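Metal transporter CNNM3 (Homo sapiens, PDB 6DFD) probably takes part in magnesium transport across the membrane, this part being its cyclic nucleotide-binding homology domain, which mediates dimerization. Local coordinates at residues 48-53 with 77-82; 55-60 with 72-77; 117-122 with 136-141. The protein carries 6 engineered substitutions. All coordinates share one frame; numbering follows the deposited sequence.

How the contacts relate
Contacts 1 and 2 are two points on one interface, where helix 47-60 lies against helix 71-78; their centres are 8 Å apart. Contact 1 joins the early turns of the first helix to the end of the second, and contact 2 sits closer to the connection between the helices. Leu75 CD1 bridges them, 3.7 Å from Leu50 O, and Leu77 belongs to both. Contact 3 lies across the centre of the chain, inside the beta-barrel, about 18 Å from contact 1 and 19 Å from contact 2, centre to centre. Helix 47-60 still reaches its strand: Phe56 CE2 comes within 4.2 Å of Tyr137 CD2. Contact 3 also borders the second subunit.

Contact 1: residues 48-53 with 77-82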
ATOM      1  N   GLN A  48     -24.927 -10.181   1.959  1.00 34.45           N
ATOM      2  CA  GLN A  48     -24.262  -9.952   3.236  1.00 31.94           C
ATOM      3  C   GLN A  48     -22.866  -9.371   3.040  1.00 30.92           C
ATOM      4  O   GLN A  48     -22.391  -8.598   3.882  1.00 30.71           O
ATOM      5  CB  GLN A  48     -24.199 -11.259   4.030  1.00 33.36           C
ATOM      6  CG  GLN A  48     -25.549 -11.941   4.293  1.00 40.01           C
ATOM      7  CD  GLN A  48     -26.129 -12.686   3.083  1.00 51.45           C
ATOM      8  OE1 GLN A  48     -25.451 -12.901   2.065  1.00 50.87           O
ATOM      9  NE2 GLN A  48     -27.392 -13.093   3.200  1.00 59.64           N
ATOM     10  N   LEU A  49     -22.178  -9.743   1.952  1.00 27.65           N
ATOM     11  CA  LEU A  49     -20.889  -9.123   1.655  1.00 28.17           C
ATOM     12  C   LEU A  49     -21.063  -7.648   1.305  1.00 29.74           C
ATOM     13  O   LEU A  49     -20.256  -6.804   1.711  1.00 28.48           O
ATOM     14  CB  LEU A  49     -20.184  -9.872   0.518  1.00 31.35           C
ATOM     15  CG  LEU A  49     -18.862  -9.288  -0.011  1.00 33.64           C
ATOM     16  CD1 LEU A  49     -17.803  -9.162   1.091  1.00 34.48           C
ATOM     17  CD2 LEU A  49     -18.328 -10.132  -1.160  1.00 34.50           C
ATOM     18  N   LEU A  50     -22.107  -7.307   0.551  1.00 31.52           N
ATOM     19  CA  LEU A  50     -22.328  -5.896   0.261  1.00 33.20           C
ATOM     20  C   LEU A  50     -22.710  -5.131   1.518  1.00 32.22           C
ATOM     21  O   LEU A  50     -22.310  -3.973   1.675  1.00 32.75           O
ATOM     22  CB  LEU A  50     -23.392  -5.734  -0.823  1.00 38.38           C
ATOM     23  CG  LEU A  50     -22.941  -6.273  -2.187  1.00 45.15           C
ATOM     24  CD1 LEU A  50     -24.025  -6.078  -3.244  1.00 50.53           C
ATOM     25  CD2 LEU A  50     -21.630  -5.630  -2.660  1.00 45.73           C
ATOM     26  N   LEU A  51     -23.451  -5.764   2.433  1.00 31.94           N
ATOM     27  CA  LEU A  51     -23.738  -5.124   3.717  1.00 32.49           C
ATOM     28  C   LEU A  51     -22.464  -4.913   4.525  1.00 31.68           C
ATOM     29  O   LEU A  51     -22.263  -3.848   5.122  1.00 33.29           O
ATOM     30  CB  LEU A  51     -24.735  -5.972   4.506  1.00 33.11           C
ATOM     31  CG  LEU A  51     -25.180  -5.439   5.867  1.00 35.26           C
ATOM     32  CD1 LEU A  51     -25.806  -4.046   5.751  1.00 36.75           C
ATOM     33  CD2 LEU A  51     -26.168  -6.432   6.499  1.00 37.13           C
ATOM     34  N   ALA A  52     -21.602  -5.928   4.586  1.00 30.42           N
ATOM     35  CA  ALA A  52     -20.325  -5.770   5.276  1.00 30.41           C
ATOM     36  C   ALA A  52     -19.504  -4.655   4.648  1.00 29.52           C
ATOM     37  O   ALA A  52     -18.817  -3.898   5.349  1.00 28.69           O
ATOM     38  CB  ALA A  52     -19.537  -7.074   5.232  1.00 31.25           C
ATOM     39  N   THR A  53     -19.559  -4.549   3.323  1.00 29.38           N
ATOM     40  CA  THR A  53     -18.820  -3.508   2.626  1.00 29.89           C
ATOM     41  C   THR A  53     -19.362  -2.133   3.001  1.00 31.94           C
ATOM     42  O   THR A  53     -18.594  -1.194   3.244  1.00 31.10           O
ATOM     43  CB  THR A  53     -18.906  -3.739   1.121  1.00 30.51           C
ATOM     44  OG1 THR A  53     -18.360  -5.032   0.785  1.00 31.57           O
ATOM     45  CG2 THR A  53     -18.140  -2.661   0.364  1.00 31.12           C
ATOM     46  N   LEU A  77     -26.298   2.192  -3.302  1.00 43.65           N
ATOM     47  CA  LEU A  77     -25.296   2.467  -4.331  1.00 42.81           C
ATOM     48  C   LEU A  77     -24.435   1.241  -4.595  1.00 40.86           C
ATOM     49  O   LEU A  77     -24.167   0.888  -5.750  1.00 41.21           O
ATOM     50  CB  LEU A  77     -24.422   3.647  -3.907  1.00 43.23           C
ATOM     51  CG  LEU A  77     -23.174   3.921  -4.753  1.00 42.68           C
ATOM     52  CD1 LEU A  77     -23.570   4.322  -6.164  1.00 41.28           C
ATOM     53  CD2 LEU A  77     -22.321   5.007  -4.112  1.00 44.47           C
ATOM     54  N   LEU A  78     -23.975   0.588  -3.528  1.00 38.14           N
ATOM     55  CA  LEU A  78     -23.098  -0.567  -3.679  1.00 37.64           C
ATOM     56  C   LEU A  78     -23.786  -1.726  -4.378  1.00 40.12           C
ATOM     57  O   LEU A  78     -23.105  -2.631  -4.871  1.00 40.98           O
ATOM     58  CB  LEU A  78     -22.604  -1.009  -2.304  1.00 37.27           C
ATOM     59  CG  LEU A  78     -21.686  -0.031  -1.579  1.00 40.48           C
ATOM     60  CD1 LEU A  78     -21.387  -0.570  -0.205  1.00 45.04           C
ATOM     61  CD2 LEU A  78     -20.398   0.208  -2.327  1.00 40.75           C
ATOM     62  N   LYS A  79     -25.112  -1.728  -4.421  1.00 44.21           N
ATOM     63  CA  LYS A  79     -25.864  -2.777  -5.086  1.00 49.28           C
ATOM     64  C   LYS A  79     -26.052  -2.518  -6.573  1.00 51.66           C
ATOM     65  O   LYS A  79     -26.549  -3.402  -7.281  1.00 56.75           O
ATOM     66  CB  LYS A  79     -27.243  -2.934  -4.435  1.00 53.20           C
ATOM     67  CG  LYS A  79     -27.239  -3.576  -3.053  1.00 57.05           C
ATOM     68  CD  LYS A  79     -28.666  -3.737  -2.554  1.00 65.15           C
ATOM     69  CE  LYS A  79     -28.735  -4.409  -1.193  1.00 72.91           C
ATOM     70  NZ  LYS A  79     -30.077  -4.192  -0.585  1.00 78.88           N
ATOM     71  N   HIS A  80     -25.685  -1.340  -7.068  1.00 46.92           N
ATOM     72  CA  HIS A  80     -25.916  -1.048  -8.473  1.00 47.46           C
ATOM     73  C   HIS A  80     -24.968  -1.864  -9.352  1.00 45.64           C
ATOM     74  O   HIS A  80     -23.785  -2.015  -9.024  1.00 43.67           O
ATOM     75  CB  HIS A  80     -25.742   0.439  -8.762  1.00 54.72           C
ATOM     76  CG  HIS A  80     -26.259   0.844 -10.106  1.00 68.01           C
ATOM     77  ND1 HIS A  80     -25.619   0.509 -11.278  1.00 72.13           N
ATOM     78  CD2 HIS A  80     -27.366   1.535 -10.466  1.00 73.07           C
ATOM     79  CE1 HIS A  80     -26.301   0.985 -12.304  1.00 74.88           C
ATOM     80  NE2 HIS A  80     -27.366   1.612 -11.839  1.00 74.43           N
ATOM     81  N   PRO A  81     -25.452  -2.398 -10.484  1.00 51.84           N
ATOM     82  CA  PRO A  81     -24.573  -3.230 -11.323  1.00 53.05           C
ATOM     83  C   PRO A  81     -23.282  -2.550 -11.748  1.00 48.73           C
ATOM     84  O   PRO A  81     -22.234  -3.208 -11.765  1.00 46.68           O
ATOM     85  CB  PRO A  81     -25.464  -3.559 -12.531  1.00 58.96           C
ATOM     86  CG  PRO A  81     -26.847  -3.494 -12.005  1.00 60.87           C
ATOM     87  CD  PRO A  81     -26.847  -2.414 -10.968  1.00 58.02           C
ATOM     88  N   SER A  82     -23.319  -1.263 -12.114  1.00 45.90           N
ATOM     89  CA  SER A  82     -22.116  -0.604 -12.622  1.00 44.61           C
ATOM     90  C   SER A  82     -21.046  -0.435 -11.547  1.00 40.59           C
ATOM     91  O   SER A  82     -19.870  -0.252 -11.883  1.00 42.22           O
ATOM     92  CB  SER A  82     -22.470   0.756 -13.223  1.00 50.53           C
ATOM     93  OG  SER A  82     -22.896   1.660 -12.221  1.00 55.93           O
TER
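Leu50 and Thr53, one turn apart on helix 47-60, meet Leu78 and Lys79 near the end of helix 71-78. The contact is van der Waals in kind, methyls lying against each other and against carbonyl oxygens. Leu50 works through the end of its side chain: CD1 lies 3.9 Å from Leu78 O and 4.1 Å from Lys79 CG. Leu50 CD2 borders the same oxygen, 4.0 Å from Leu78 O, so both methyls flank the carbonyl and CD1 alone also meets the lysine. Lys79 then runs on as an extended chain, and only its base is used here. Thr53 offers its methyl, CG2, which sits 3.9 Å from Leu78 CD1. Leu78 CD1 also lies 4.0 Å from Leu50 O, settling between the two residues of the first helix.

The threonine hydroxyl and the Leu78 carbonyl have partners of their own. Thr53 OG1 stands beside the backbone N (chi1 -59°), which lets it donate back to Leu49 O at 2.8 Å and puts CG2 anti to N, facing Leu78. Leu49 O also accepts from Thr53 N, and the two donors approach from opposite faces of its plane. Leu78 O accepts a hydrogen bond from Asn84 ND2. Behind the contact, Ile192 of strand 189-195 touches both Leu50 and Leu78, setting the helix pair against the barrel.

With the threonine hydroxyl committed to its own helix, the two segments meet through methyls packed on methyls, methylene and carbonyl oxygens.

Contact 2: residues 55-60 with 72-77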
ATOM      1  N   ARG A  55     -21.045  -1.281   5.825  1.00 32.47           N
ATOM      2  CA  ARG A  55     -20.664  -0.962   7.202  1.00 33.58           C
ATOM      3  C   ARG A  55     -19.201  -0.552   7.277  1.00 32.43           C
ATOM      4  O   ARG A  55     -18.834   0.388   7.995  1.00 30.93           O
ATOM      5  CB  ARG A  55     -20.888  -2.159   8.128  1.00 38.54           C
ATOM      6  CG  ARG A  55     -22.270  -2.765   8.133  1.00 45.29           C
ATOM      7  CD  ARG A  55     -23.316  -1.767   8.487  1.00 51.19           C
ATOM      8  NE  ARG A  55     -24.555  -2.427   8.892  1.00 51.90           N
ATOM      9  CZ  ARG A  55     -25.744  -1.841   8.871  1.00 53.40           C
ATOM     10  NH1 ARG A  55     -25.860  -0.587   8.452  1.00 55.34           N
ATOM     11  NH2 ARG A  55     -26.821  -2.510   9.268  1.00 53.22           N
ATOM     12  N   PHE A  56     -18.343  -1.282   6.569  1.00 29.25           N
ATOM     13  CA  PHE A  56     -16.921  -0.975   6.582  1.00 30.23           C
ATOM     14  C   PHE A  56     -16.666   0.437   6.090  1.00 30.64           C
ATOM     15  O   PHE A  56     -15.968   1.214   6.744  1.00 32.89           O
ATOM     16  CB  PHE A  56     -16.176  -1.981   5.705  1.00 29.60           C
ATOM     17  CG  PHE A  56     -14.703  -1.708   5.581  1.00 31.50           C
ATOM     18  CD1 PHE A  56     -13.831  -2.071   6.585  1.00 33.76           C
ATOM     19  CD2 PHE A  56     -14.192  -1.101   4.452  1.00 33.96           C
ATOM     20  CE1 PHE A  56     -12.468  -1.835   6.463  1.00 35.54           C
ATOM     21  CE2 PHE A  56     -12.827  -0.859   4.329  1.00 34.42           C
ATOM     22  CZ  PHE A  56     -11.970  -1.233   5.331  1.00 34.10           C
ATOM     23  N   LEU A  57     -17.204   0.778   4.918  1.00 30.41           N
ATOM     24  CA  LEU A  57     -16.950   2.099   4.361  1.00 33.44           C
ATOM     25  C   LEU A  57     -17.501   3.184   5.272  1.00 33.26           C
ATOM     26  O   LEU A  57     -16.830   4.187   5.526  1.00 35.05           O
ATOM     27  CB  LEU A  57     -17.561   2.215   2.972  1.00 34.41           C
ATOM     28  CG  LEU A  57     -16.909   1.376   1.874  1.00 34.82           C
ATOM     29  CD1 LEU A  57     -17.702   1.558   0.600  1.00 35.39           C
ATOM     30  CD2 LEU A  57     -15.457   1.788   1.670  1.00 34.43           C
ATOM     31  N   SER A  58     -18.725   2.997   5.776  1.00 31.96           N
ATOM     32  CA  SER A  58     -19.325   4.006   6.645  1.00 33.79           C
ATOM     33  C   SER A  58     -18.485   4.240   7.889  1.00 38.39           C
ATOM     34  O   SER A  58     -18.456   5.362   8.419  1.00 37.92           O
ATOM     35  CB  SER A  58     -20.740   3.584   7.052  1.00 34.92           C
ATOM     36  OG  SER A  58     -21.582   3.459   5.919  1.00 34.44           O
ATOM     37  N   ARG A  59     -17.805   3.200   8.384  1.00 40.24           N
ATOM     38  CA  ARG A  59     -16.998   3.381   9.587  1.00 41.45           C
ATOM     39  C   ARG A  59     -15.609   3.927   9.276  1.00 40.79           C
ATOM     40  O   ARG A  59     -15.077   4.731  10.042  1.00 43.34           O
ATOM     41  CB  ARG A  59     -16.863   2.059  10.341  1.00 44.67           C
ATOM     42  CG  ARG A  59     -15.888   2.108  11.512  1.00 52.06           C
ATOM     43  CD  ARG A  59     -16.525   2.757  12.716  1.00 60.51           C
ATOM     44  NE  ARG A  59     -17.162   1.713  13.499  1.00 65.59           N
ATOM     45  CZ  ARG A  59     -16.603   1.094  14.532  1.00 65.97           C
ATOM     46  NH1 ARG A  59     -15.396   1.433  14.969  1.00 64.75           N
ATOM     47  NH2 ARG A  59     -17.271   0.134  15.139  1.00 67.27           N
ATOM     48  N   GLU A  60     -14.993   3.477   8.187  1.00 38.19           N
ATOM     49  CA  GLU A  60     -13.557   3.630   8.007  1.00 40.11           C
ATOM     50  C   GLU A  60     -13.156   4.740   7.040  1.00 40.96           C
ATOM     51  O   GLU A  60     -12.017   5.215   7.123  1.00 42.01           O
ATOM     52  CB  GLU A  60     -12.950   2.308   7.516  1.00 42.44           C
ATOM     53  CG  GLU A  60     -13.112   1.149   8.503  1.00 48.40           C
ATOM     54  CD  GLU A  60     -12.378   1.375   9.815  1.00 55.26           C
ATOM     55  OE1 GLU A  60     -12.885   0.935  10.875  1.00 51.73           O
ATOM     56  OE2 GLU A  60     -11.290   1.989   9.783  1.00 62.98           O
ATOM     57  N   LYS A  72     -28.155   3.784   4.325  1.00 41.30           N
ATOM     58  CA  LYS A  72     -29.116   3.192   3.401  1.00 46.98           C
ATOM     59  C   LYS A  72     -28.794   3.564   1.961  1.00 40.15           C
ATOM     60  O   LYS A  72     -28.855   2.716   1.060  1.00 39.64           O
ATOM     61  CB  LYS A  72     -30.526   3.653   3.780  1.00 65.39           C
ATOM     62  CG  LYS A  72     -31.645   3.147   2.885  1.00 86.54           C
ATOM     63  CD  LYS A  72     -32.880   4.028   3.031  1.00106.27           C
ATOM     64  CE  LYS A  72     -34.164   3.265   2.755  1.00119.44           C
ATOM     65  NZ  LYS A  72     -34.126   2.535   1.458  1.00125.63           N
ATOM     66  N   VAL A  73     -28.468   4.835   1.721  1.00 40.68           N
ATOM     67  CA  VAL A  73     -28.137   5.282   0.371  1.00 40.62           C
ATOM     68  C   VAL A  73     -26.855   4.610  -0.099  1.00 38.61           C
ATOM     69  O   VAL A  73     -26.743   4.176  -1.252  1.00 40.05           O
ATOM     70  CB  VAL A  73     -28.012   6.816   0.343  1.00 42.06           C
ATOM     71  CG1 VAL A  73     -27.420   7.295  -0.981  1.00 45.40           C
ATOM     72  CG2 VAL A  73     -29.370   7.447   0.568  1.00 41.77           C
ATOM     73  N   LEU A  74     -25.875   4.491   0.794  1.00 37.20           N
ATOM     74  CA  LEU A  74     -24.631   3.831   0.417  1.00 36.22           C
ATOM     75  C   LEU A  74     -24.878   2.379   0.049  1.00 37.31           C
ATOM     76  O   LEU A  74     -24.341   1.880  -0.952  1.00 36.24           O
ATOM     77  CB  LEU A  74     -23.617   3.922   1.556  1.00 36.30           C
ATOM     78  CG  LEU A  74     -22.267   3.245   1.257  1.00 34.97           C
ATOM     79  CD1 LEU A  74     -21.639   3.791  -0.027  1.00 34.84           C
ATOM     80  CD2 LEU A  74     -21.328   3.454   2.435  1.00 35.76           C
ATOM     81  N   LEU A  75     -25.676   1.668   0.850  1.00 36.85           N
ATOM     82  CA  LEU A  75     -25.929   0.269   0.519  1.00 38.04           C
ATOM     83  C   LEU A  75     -26.609   0.166  -0.837  1.00 38.40           C
ATOM     84  O   LEU A  75     -26.222  -0.655  -1.679  1.00 39.54           O
ATOM     85  CB  LEU A  75     -26.774  -0.395   1.608  1.00 42.56           C
ATOM     86  CG  LEU A  75     -27.055  -1.888   1.388  1.00 46.42           C
ATOM     87  CD1 LEU A  75     -25.769  -2.697   1.360  1.00 48.69           C
ATOM     88  CD2 LEU A  75     -27.986  -2.411   2.464  1.00 46.64           C
ATOM     89  N   HIS A  76     -27.600   1.024  -1.082  1.00 40.36           N
ATOM     90  CA  HIS A  76     -28.255   1.038  -2.384  1.00 44.08           C
ATOM     91  C   HIS A  76     -27.257   1.288  -3.513  1.00 44.42           C
ATOM     92  O   HIS A  76     -27.352   0.677  -4.582  1.00 46.34           O
ATOM     93  CB  HIS A  76     -29.356   2.096  -2.383  1.00 52.40           C
ATOM     94  CG  HIS A  76     -30.145   2.158  -3.652  1.00 67.36           C
ATOM     95  ND1 HIS A  76     -30.207   3.292  -4.434  1.00 72.87           N
ATOM     96  CD2 HIS A  76     -30.919   1.233  -4.268  1.00 72.20           C
ATOM     97  CE1 HIS A  76     -30.980   3.061  -5.480  1.00 75.10           C
ATOM     98  NE2 HIS A  76     -31.425   1.819  -5.403  1.00 73.38           N
ATOM     99  N   LEU A  77     -26.298   2.192  -3.302  1.00 43.65           N
ATOM    100  CA  LEU A  77     -25.296   2.467  -4.331  1.00 42.81           C
ATOM    101  C   LEU A  77     -24.435   1.241  -4.595  1.00 40.86           C
ATOM    102  O   LEU A  77     -24.167   0.888  -5.750  1.00 41.21           O
ATOM    103  CB  LEU A  77     -24.422   3.647  -3.907  1.00 43.23           C
ATOM    104  CG  LEU A  77     -23.174   3.921  -4.753  1.00 42.68           C
ATOM    105  CD1 LEU A  77     -23.570   4.322  -6.164  1.00 41.28           C
ATOM    106  CD2 LEU A  77     -22.321   5.007  -4.112  1.00 44.47           C
TER
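Leu74 reaches across from helix 71-78 with a single methyl, CD2, and meets Leu57 and Ser58 on helix 47-60. Its CG stands anti to the backbone N (chi1 180°), which sends the branched end out toward the other helix. There Leu74 CD2 comes to 3.5 Å from Ser58 OG and 4.0 Å from Leu57 CB, spanning two successive residues.

Leu57 and Ser58 share a different first torsion, with the gamma atom anti to the carbonyl carbon and beside the backbone N. The CB of Leu57 points at the other helix and does the touching, while the torsion (chi1 -69°) carries the isobutyl end on toward Phe111 and Leu113 of strand 110-114. Ser58 (chi1 -62°) brings its hydroxyl up to the leucine methyl, yet the polar partner of OG is Gln54, one turn earlier on the same helix. Phe64, in the connection between the helices, packs on both Leu57 and Leu74.

Beside this buried patch, Arg55 forms a salt bridge through NH1 to Glu71, at the start of the second helix. Two helices packed through one leucine methyl set against a side-chain CB and a serine hydroxyl, with one helix resting on a barrel strand, fit the helical elements that accompany the beta-barrel in cyclic nucleotide-binding homology domains.

Contact 3: residues 117-122 with 136-141; sequences GRVEVE and TYYGVS
This is a contact through the barrel interior: Tyr138, on the short strand 137-138, outermost within the chain in one four-stranded sheet, points its ring at Val119 and Val121 of strand 119-123 in the other. The backbones stay well apart, with CA atoms of Val121 and Tyr138 10.0 Å from each other, and the side chains come from opposite directions to close the gap. Val119 CG2 lies 3.4 Å from Tyr138 OH. Val121 CG2 is 3.8 Å from Tyr138 CE1 and equally close to OH. Both methyls approach the ring obliquely, near its phenolic end.

Two antiparallel sheets with an apolar filling make up the beta-barrel of the cyclic nucleotide-binding homology domain, a member of the cupin clan. Alternation along strand 119-123 turns both valines inward, where Val183 of strand 181-185 touches each of them and the tyrosine as well. With CG1 beside the backbone N (chi1 -65°), Val119 has CG2 between N and the carbonyl carbon, and this branch meets the phenol.

Tyr138 is buried, and its hydroxyl has two partners: OH donates to Thr136 OG1 at 2.9 Å and also hydrogen-bonds Asn132 ND2, fixing the end of the ring beside the valines. Leu128 of the second subunit packs on Tyr138, and Glu126 of the second subunit accepts through OE2 from Ser141 N.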
ATOM      1  N   GLY A 117      -9.105 -10.345  -4.129  1.00 32.88           N
ATOM      2  CA  GLY A 117      -7.980 -10.363  -5.043  1.00 35.94           C
ATOM      3  C   GLY A 117      -6.795  -9.594  -4.495  1.00 35.62           C
ATOM      4  O   GLY A 117      -6.804  -9.094  -3.371  1.00 33.72           O
ATOM      5  N   ARG A 118      -5.763  -9.496  -5.339  1.00 31.64           N
ATOM      6  CA  ARG A 118      -4.460  -8.991  -4.932  1.00 30.35           C
ATOM      7  C   ARG A 118      -3.948  -7.982  -5.943  1.00 29.21           C
ATOM      8  O   ARG A 118      -4.062  -8.192  -7.156  1.00 31.75           O
ATOM      9  CB  ARG A 118      -3.445 -10.135  -4.800  1.00 34.07           C
ATOM     10  CG  ARG A 118      -3.958 -11.336  -4.050  1.00 38.40           C
ATOM     11  CD  ARG A 118      -4.103 -11.029  -2.565  1.00 40.57           C
ATOM     12  NE  ARG A 118      -2.800 -10.861  -1.936  1.00 45.90           N
ATOM     13  CZ  ARG A 118      -2.607 -10.731  -0.628  1.00 52.50           C
ATOM     14  NH1 ARG A 118      -3.641 -10.734   0.206  1.00 56.02           N
ATOM     15  NH2 ARG A 118      -1.374 -10.596  -0.156  1.00 54.61           N
ATOM     16  N   VAL A 119      -3.360  -6.900  -5.439  1.00 30.59           N
ATOM     17  CA  VAL A 119      -2.802  -5.855  -6.287  1.00 31.79           C
ATOM     18  C   VAL A 119      -1.414  -5.486  -5.782  1.00 32.07           C
ATOM     19  O   VAL A 119      -1.086  -5.657  -4.605  1.00 31.08           O
ATOM     20  CB  VAL A 119      -3.697  -4.593  -6.333  1.00 33.60           C
ATOM     21  CG1 VAL A 119      -5.025  -4.902  -6.996  1.00 34.68           C
ATOM     22  CG2 VAL A 119      -3.898  -4.026  -4.941  1.00 32.55           C
ATOM     23  N   GLU A 120      -0.597  -4.982  -6.693  1.00 34.35           N
ATOM     24  CA  GLU A 120       0.665  -4.354  -6.352  1.00 36.36           C
ATOM     25  C   GLU A 120       0.491  -2.854  -6.473  1.00 35.42           C
ATOM     26  O   GLU A 120      -0.057  -2.358  -7.468  1.00 36.03           O
ATOM     27  CB  GLU A 120       1.801  -4.823  -7.266  1.00 41.20           C
ATOM     28  CG  GLU A 120       3.142  -4.139  -6.976  1.00 46.61           C
ATOM     29  CD  GLU A 120       4.268  -4.660  -7.859  1.00 53.71           C
ATOM     30  OE1 GLU A 120       4.906  -5.660  -7.478  1.00 55.90           O
ATOM     31  OE2 GLU A 120       4.496  -4.070  -8.936  1.00 56.47           O
ATOM     32  N   VAL A 121       0.956  -2.142  -5.459  1.00 36.01           N
ATOM     33  CA  VAL A 121       0.888  -0.696  -5.392  1.00 39.91           C
ATOM     34  C   VAL A 121       2.313  -0.177  -5.399  1.00 41.83           C
ATOM     35  O   VAL A 121       3.151  -0.656  -4.626  1.00 43.81           O
ATOM     36  CB  VAL A 121       0.157  -0.221  -4.123  1.00 44.50           C
ATOM     37  CG1 VAL A 121      -0.025   1.281  -4.150  1.00 47.56           C
ATOM     38  CG2 VAL A 121      -1.178  -0.926  -3.968  1.00 46.92           C
ATOM     39  N   GLU A 122       2.587   0.801  -6.255  1.00 42.06           N
ATOM     40  CA  GLU A 122       3.832   1.555  -6.183  1.00 45.47           C
ATOM     41  C   GLU A 122       3.464   3.014  -5.959  1.00 43.45           C
ATOM     42  O   GLU A 122       2.695   3.587  -6.737  1.00 43.68           O
ATOM     43  CB  GLU A 122       4.682   1.362  -7.443  1.00 55.26           C
ATOM     44  CG  GLU A 122       4.123   1.973  -8.692  1.00 68.80           C
ATOM     45  CD  GLU A 122       4.771   3.302  -9.015  1.00 81.72           C
ATOM     46  OE1 GLU A 122       4.109   4.343  -8.834  1.00 85.35           O
ATOM     47  OE2 GLU A 122       5.949   3.301  -9.433  1.00 86.84           O
ATOM     48  N   THR A 136      -8.637  -3.379   0.886  1.00 29.74           N
ATOM     49  CA  THR A 136      -7.884  -2.160   0.664  1.00 28.84           C
ATOM     50  C   THR A 136      -8.630  -1.310  -0.359  1.00 29.56           C
ATOM     51  O   THR A 136      -9.427  -1.819  -1.149  1.00 29.39           O
ATOM     52  CB  THR A 136      -6.458  -2.465   0.202  1.00 30.79           C
ATOM     53  OG1 THR A 136      -6.485  -3.205  -1.022  1.00 33.01           O
ATOM     54  CG2 THR A 136      -5.723  -3.266   1.279  1.00 33.86           C
ATOM     55  N   TYR A 137      -8.424   0.006  -0.300  1.00 32.43           N
ATOM     56  CA  TYR A 137      -9.174   0.905  -1.168  1.00 32.30           C
ATOM     57  C   TYR A 137      -8.302   2.070  -1.606  1.00 32.25           C
ATOM     58  O   TYR A 137      -7.272   2.369  -0.999  1.00 33.84           O
ATOM     59  CB  TYR A 137     -10.438   1.418  -0.477  1.00 32.28           C
ATOM     60  CG  TYR A 137     -10.152   2.112   0.825  1.00 33.94           C
ATOM     61  CD1 TYR A 137      -9.815   3.454   0.856  1.00 37.04           C
ATOM     62  CD2 TYR A 137     -10.207   1.418   2.026  1.00 36.92           C
ATOM     63  CE1 TYR A 137      -9.557   4.098   2.060  1.00 42.04           C
ATOM     64  CE2 TYR A 137      -9.948   2.052   3.228  1.00 42.17           C
ATOM     65  CZ  TYR A 137      -9.624   3.388   3.236  1.00 45.83           C
ATOM     66  OH  TYR A 137      -9.363   4.023   4.426  1.00 51.74           O
ATOM     67  N   TYR A 138      -8.744   2.727  -2.680  1.00 30.93           N
ATOM     68  CA  TYR A 138      -7.936   3.670  -3.441  1.00 31.44           C
ATOM     69  C   TYR A 138      -8.854   4.728  -4.024  1.00 33.13           C
ATOM     70  O   TYR A 138     -10.053   4.505  -4.200  1.00 34.09           O
ATOM     71  CB  TYR A 138      -7.170   2.977  -4.586  1.00 31.94           C
ATOM     72  CG  TYR A 138      -6.479   1.735  -4.102  1.00 34.15           C
ATOM     73  CD1 TYR A 138      -5.187   1.790  -3.601  1.00 38.61           C
ATOM     74  CD2 TYR A 138      -7.150   0.523  -4.058  1.00 33.63           C
ATOM     75  CE1 TYR A 138      -4.568   0.660  -3.096  1.00 37.62           C
ATOM     76  CE2 TYR A 138      -6.545  -0.609  -3.551  1.00 33.31           C
ATOM     77  CZ  TYR A 138      -5.251  -0.531  -3.070  1.00 35.95           C
ATOM     78  OH  TYR A 138      -4.633  -1.654  -2.550  1.00 35.87           O
ATOM     79  N   GLY A 139      -8.267   5.878  -4.336  1.00 33.58           N
ATOM     80  CA  GLY A 139      -8.955   6.885  -5.119  1.00 34.77           C
ATOM     81  C   GLY A 139      -9.956   7.719  -4.357  1.00 36.76           C
ATOM     82  O   GLY A 139     -10.850   8.297  -4.977  1.00 38.25           O
ATOM     83  N   VAL A 140      -9.840   7.801  -3.029  1.00 36.80           N
ATOM     84  CA  VAL A 140     -10.750   8.647  -2.253  1.00 40.25           C
ATOM     85  C   VAL A 140     -10.699  10.082  -2.752  1.00 44.17           C
ATOM     86  O   VAL A 140     -11.728  10.766  -2.829  1.00 46.77           O
ATOM     87  CB  VAL A 140     -10.411   8.557  -0.752  1.00 41.81           C
ATOM     88  CG1 VAL A 140     -11.127   9.643   0.046  1.00 48.49           C
ATOM     89  CG2 VAL A 140     -10.782   7.184  -0.214  1.00 39.19           C
ATOM     90  N   SER A 141      -9.503  10.567  -3.095  1.00 45.36           N
ATOM     91  CA  SER A 141      -9.380  11.948  -3.555  1.00 50.49           C
ATOM     92  C   SER A 141     -10.122  12.176  -4.865  1.00 47.58           C
ATOM     93  O   SER A 141     -10.527  13.307  -5.160  1.00 48.06           O
ATOM     94  CB  SER A 141      -7.907  12.319  -3.712  1.00 59.69           C
ATOM     95  OG  SER A 141      -7.320  12.584  -2.450  1.00 65.98           O
TER